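Local coordinates for putative uncharacterized protein tcp24 (Actinoplanes teichomyceticus, PDB 4Q38) that transfers long fatty acyl groups from acyl-coenzyme A to the glucosamine of teicoplanin-type glycopeptide antibiotics, as an N-acyltransferase with a GNAT-like C-terminal domain, at residues Leu86-Leu89 and Leu90-His94; Arg232-Phe235 and Asp236-Pro240. One frame throughout, in Å; residues are numbered along the deposited sequence.

Interaction 1 (Leu86-Leu89 and Leu90-His94); sequences LWWL and LERTH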
# COMPACT_ATOMS: atom_id res chain seq x y z
N LEU A 86 -13.02 7.79 18.31
CA LEU A 86 -12.65 6.95 17.18
C LEU A 86 -13.59 7.19 15.99
O LEU A 86 -13.14 7.28 14.84
CB LEU A 86 -12.64 5.48 17.59
CG LEU A 86 -11.89 4.54 16.64
CD1 LEU A 86 -11.21 3.43 17.41
CD2 LEU A 86 -12.83 3.98 15.59
N TRP A 87 -14.89 7.30 16.27
CA TRP A 87 -15.88 7.53 15.22
C TRP A 87 -15.70 8.86 14.55
O TRP A 87 -15.79 8.95 13.32
CB TRP A 87 -17.32 7.37 15.73
CG TRP A 87 -18.27 7.05 14.60
CD1 TRP A 87 -19.01 7.95 13.85
CD2 TRP A 87 -18.56 5.73 14.02
NE1 TRP A 87 -19.74 7.30 12.88
CE2 TRP A 87 -19.51 5.97 12.93
CE3 TRP A 87 -18.15 4.43 14.30
CZ2 TRP A 87 -20.03 4.92 12.16
CZ3 TRP A 87 -18.68 3.38 13.52
CH2 TRP A 87 -19.60 3.63 12.48
N TRP A 88 -15.45 9.90 15.35
CA TRP A 88 -15.17 11.24 14.84
C TRP A 88 -14.06 11.19 13.81
O TRP A 88 -14.18 11.76 12.72
CB TRP A 88 -14.76 12.15 16.00
CG TRP A 88 -14.49 13.60 15.65
CD1 TRP A 88 -15.39 14.66 15.73
CD2 TRP A 88 -13.22 14.20 15.21
NE1 TRP A 88 -14.79 15.84 15.36
CE2 TRP A 88 -13.49 15.64 15.04
CE3 TRP A 88 -11.94 13.72 14.93
CZ2 TRP A 88 -12.51 16.53 14.61
CZ3 TRP A 88 -10.96 14.63 14.50
CH2 TRP A 88 -11.24 16.00 14.35
N LEU A 89 -13.00 10.47 14.15
CA LEU A 89 -11.81 10.34 13.30
C LEU A 89 -12.06 9.48 12.05
O LEU A 89 -11.56 9.79 10.98
CB LEU A 89 -10.66 9.77 14.11
CG LEU A 89 -9.29 9.80 13.45
CD1 LEU A 89 -8.84 11.23 13.23
CD2 LEU A 89 -8.30 9.04 14.31
N LEU A 90 -12.83 8.41 12.22
CA LEU A 90 -13.20 7.54 11.11
C LEU A 90 -13.98 8.27 10.01
O LEU A 90 -13.70 8.09 8.83
CB LEU A 90 -14.02 6.35 11.63
CG LEU A 90 -14.70 5.43 10.61
CD1 LEU A 90 -13.67 4.65 9.80
CD2 LEU A 90 -15.66 4.49 11.34
N GLU A 91 -14.94 9.09 10.41
CA GLU A 91 -15.75 9.88 9.48
C GLU A 91 -14.90 10.85 8.67
O GLU A 91 -15.03 10.93 7.45
CB GLU A 91 -16.81 10.69 10.23
CG GLU A 91 -17.92 9.88 10.84
CD GLU A 91 -18.99 10.76 11.45
OE1 GLU A 91 -18.66 11.58 12.33
OE2 GLU A 91 -20.16 10.62 11.04
N ARG A 92 -14.06 11.60 9.38
CA ARG A 92 -13.24 12.65 8.77
C ARG A 92 -12.07 12.10 7.95
O ARG A 92 -11.72 12.69 6.93
CB ARG A 92 -12.75 13.64 9.83
CG ARG A 92 -13.85 14.61 10.24
CD ARG A 92 -13.80 15.00 11.70
NE ARG A 92 -15.04 15.68 12.09
CZ ARG A 92 -16.16 15.06 12.48
NH1 ARG A 92 -16.20 13.74 12.58
NH2 ARG A 92 -17.24 15.78 12.79
N THR A 93 -11.50 10.99 8.39
CA THR A 93 -10.41 10.33 7.65
C THR A 93 -10.96 9.79 6.33
O THR A 93 -10.34 9.94 5.27
CB THR A 93 -9.77 9.21 8.49
OG1 THR A 93 -9.20 9.79 9.66
CG2 THR A 93 -8.65 8.50 7.72
N HIS A 94 -12.13 9.16 6.41
CA HIS A 94 -12.85 8.75 5.21
C HIS A 94 -13.03 9.93 4.28
O HIS A 94 -12.74 9.84 3.08
CB HIS A 94 -14.19 8.14 5.56
CG HIS A 94 -15.14 8.06 4.39
ND1 HIS A 94 -15.07 7.10 3.45
CD2 HIS A 94 -16.20 8.90 4.02
CE1 HIS A 94 -16.04 7.30 2.53
NE2 HIS A 94 -16.73 8.39 2.88
O HOH W 1 -21.63 7.89 10.57
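Arg92 lays its guanidinium flat on the indole of Trp88, one helical turn back, with the two planes only 6° apart. CZ of Arg92 sits 3.5 Å from the centroid of the Trp88 five-membered ring, a cation-pi contact over the face, while CD of Arg92 lies over the six-membered ring, so the end of the arginine spans both rings. Two torsions bring this about: Trp88 has CG anti to the backbone N (chi1 -177°), and the Arg92 chain bends back at chi2 (145°). The pairing suits both residues, since a broad indole offers a pi face on which a planar cation can lie while its N-H groups still bond at the edge. Here Arg92 NH1 bonds in the guanidinium plane to Trp88 O at 2.8 Å, fixing the rotation of the group. The same NH1 makes a longer salt bridge, 3.3 Å, to OE1 of Glu91, approached from the anti side but well out of the carboxylate plane.

Trp87 is met differently, by a methyl over its face and a carboxylate set obliquely. CD2 of Leu90 makes a CH-pi contact, 3.9 Å from the centroid of the Trp87 six-membered ring. The side chain of Glu91 runs across that of Trp87, and a water joins them, accepting from Trp87 NE1 at 3.0 Å and donating to Glu91 OE2. The short hydroxyl of Thr93 can return to its own helix: OG1 bonds to Leu89 O at 2.7 Å, and Thr93 N reaches that oxygen from the opposite face of the carbonyl plane.

All this lies within helix 84-98. Leu89 and Thr93 turn to Leu38 of helix 32-41, Trp88 meets Val21 of helix 18-25, and Leu90 packs against Phe125 and Val129 of helix 125-143.

Interaction 2 (Arg232-Phe235 and Asp236-Pro240); sequences RPFF and DRHFP. With SO4 (sulfate ion), chain C.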
# COMPACT_ATOMS: atom_id res chain seq x y z
N ARG A 232 -0.99 0.15 -21.07
CA ARG A 232 -1.42 1.23 -21.95
C ARG A 232 -2.89 1.10 -22.40
O ARG A 232 -3.64 2.08 -22.32
CB ARG A 232 -0.46 1.39 -23.14
CG ARG A 232 -0.16 2.85 -23.46
CD ARG A 232 1.20 3.01 -24.10
NE ARG A 232 1.32 2.22 -25.32
CZ ARG A 232 1.27 2.71 -26.56
NH1 ARG A 232 1.10 4.01 -26.77
NH2 ARG A 232 1.39 1.88 -27.59
N PRO A 233 -3.32 -0.11 -22.83
CA PRO A 233 -4.74 -0.23 -23.21
C PRO A 233 -5.69 0.10 -22.06
O PRO A 233 -6.74 0.73 -22.27
CB PRO A 233 -4.89 -1.71 -23.58
CG PRO A 233 -3.52 -2.16 -23.93
CD PRO A 233 -2.56 -1.34 -23.12
N PHE A 234 -5.35 -0.34 -20.85
CA PHE A 234 -6.20 -0.07 -19.70
C PHE A 234 -6.32 1.43 -19.44
O PHE A 234 -7.43 1.96 -19.36
CB PHE A 234 -5.67 -0.75 -18.44
CG PHE A 234 -6.55 -0.55 -17.24
CD1 PHE A 234 -7.68 -1.34 -17.05
CD2 PHE A 234 -6.26 0.43 -16.30
CE1 PHE A 234 -8.51 -1.16 -15.94
CE2 PHE A 234 -7.07 0.63 -15.19
CZ PHE A 234 -8.20 -0.17 -15.01
N PHE A 235 -5.19 2.11 -19.31
CA PHE A 235 -5.23 3.54 -18.98
C PHE A 235 -5.70 4.44 -20.12
O PHE A 235 -6.40 5.43 -19.89
CB PHE A 235 -3.91 3.98 -18.35
CG PHE A 235 -3.71 3.43 -16.96
CD1 PHE A 235 -4.27 4.06 -15.85
CD2 PHE A 235 -3.01 2.23 -16.76
CE1 PHE A 235 -4.11 3.54 -14.57
CE2 PHE A 235 -2.84 1.71 -15.48
CZ PHE A 235 -3.39 2.37 -14.38
N ASP A 236 -5.36 4.07 -21.36
CA ASP A 236 -5.83 4.86 -22.50
C ASP A 236 -7.34 4.73 -22.67
O ASP A 236 -8.00 5.69 -23.08
CB ASP A 236 -5.07 4.52 -23.78
CG ASP A 236 -3.63 5.00 -23.76
OD1 ASP A 236 -3.21 5.71 -22.82
OD2 ASP A 236 -2.89 4.65 -24.69
N ARG A 237 -7.90 3.58 -22.31
CA ARG A 237 -9.36 3.43 -22.29
C ARG A 237 -10.07 4.17 -21.16
O ARG A 237 -11.07 4.84 -21.40
CB ARG A 237 -9.80 1.95 -22.30
CG ARG A 237 -9.67 1.29 -23.66
CD ARG A 237 -10.68 1.82 -24.67
NE ARG A 237 -12.00 1.23 -24.47
CZ ARG A 237 -12.98 1.25 -25.37
NH1 ARG A 237 -12.80 1.82 -26.55
NH2 ARG A 237 -14.15 0.68 -25.09
N HIS A 238 -9.60 4.01 -19.92
CA HIS A 238 -10.36 4.52 -18.77
C HIS A 238 -9.90 5.87 -18.26
O HIS A 238 -10.68 6.58 -17.63
CB HIS A 238 -10.39 3.49 -17.65
CG HIS A 238 -10.89 2.14 -18.11
ND1 HIS A 238 -12.14 1.96 -18.59
CD2 HIS A 238 -10.26 0.90 -18.16
CE1 HIS A 238 -12.29 0.66 -18.95
NE2 HIS A 238 -11.15 0.02 -18.69
N PHE A 239 -8.65 6.21 -18.52
CA PHE A 239 -8.09 7.52 -18.14
C PHE A 239 -7.40 8.10 -19.38
O PHE A 239 -6.18 8.32 -19.37
CB PHE A 239 -7.09 7.38 -16.98
CG PHE A 239 -7.69 6.74 -15.76
CD1 PHE A 239 -7.72 5.35 -15.62
CD2 PHE A 239 -8.27 7.53 -14.76
CE1 PHE A 239 -8.29 4.76 -14.49
CE2 PHE A 239 -8.84 6.94 -13.64
CZ PHE A 239 -8.84 5.56 -13.50
N PRO A 240 -8.18 8.34 -20.45
CA PRO A 240 -7.56 8.75 -21.71
C PRO A 240 -6.84 10.08 -21.58
O PRO A 240 -5.91 10.35 -22.34
CB PRO A 240 -8.75 8.89 -22.68
CG PRO A 240 -9.93 9.07 -21.80
CD PRO A 240 -9.65 8.30 -20.55
S SO4 C . -13.86 -3.40 -23.58
O1 SO4 C . -12.59 -2.88 -22.99
O2 SO4 C . -14.73 -2.28 -24.01
O3 SO4 C . -13.55 -4.25 -24.77
O4 SO4 C . -14.58 -4.18 -22.56
O HOH W 2 -0.53 5.76 -25.35
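Phe234 and His238, one turn apart near the C-terminal end of helix 221-238, meet edge to face: the imidazole presents its edge to the phenyl face, with the planes at 64° and the centroids 4.9 Å apart. CD2 of His238 makes the approach, 3.5 Å from CE1 of Phe234. The trans chi1 of Phe234 (-177°) sets its ring beside its own carbonyl carbon, where the histidine of the next turn can meet it. One residue further along, Phe235 and Phe239 touch through their CD1 atoms, 3.7 Å apart, with their rings neither stacked nor edge-to-face.

The three phenylalanines form the tight side; His238 lies at its margin. Flat, wholly apolar rings suit a helix face laid on a sheet: Phe235 packs on Tyr189 and Leu191 of strand 188-191 and on Phe196 and Leu198 of strand 194-200, while Phe239 also reaches Leu198. The helix is the crossover helix of the beta-alpha-beta unit between strands 206-211 and 246-251.

The other side is looser and wetter. Arg232 and Asp236 also stand one turn apart, yet Arg232 NH1 and Asp236 OD2 are 4.5 Å apart and no N-H points at the oxygen. A water bridges them instead, accepting from Arg232 NH1 at 2.8 Å and donating to Asp236 OD2 at 2.7 Å. Exposed Arg237 reaches outward to a sulfate, probably from the crystallisation liquor, through a weak bond from NH2.

The chemistry is therefore divided. Apolar and ring contacts make up the side-chain packing of the buried face. Arg232, close to like-charged Arg245, bonds through NE to O of Pro338, the last residue of the chain, and Asp236 probably shares in offsetting its charge through the water rather than a direct salt bridge.

How the interactions relate
Interaction 1 precedes interaction 2 along the chain, and the two have no helix or strand in common. Residues 86-94 belong to helix 84-98 in the helical N-terminal part, residues 232-240 to the end of helix 221-238 and the turn after it, in the GNAT-like part with its mixed strands. Their centres are 33 Å apart and their nearest atoms about 17 Å. Interaction 1 lies away from the known binding sites; in interaction 2 the side chain of Phe235 is about 7 Å from that of Ser197, which binds N-acetylglucosamine, a sugar not bound to this chain here. Both contacts are packing within their own part of the enzyme, not part of the pocket.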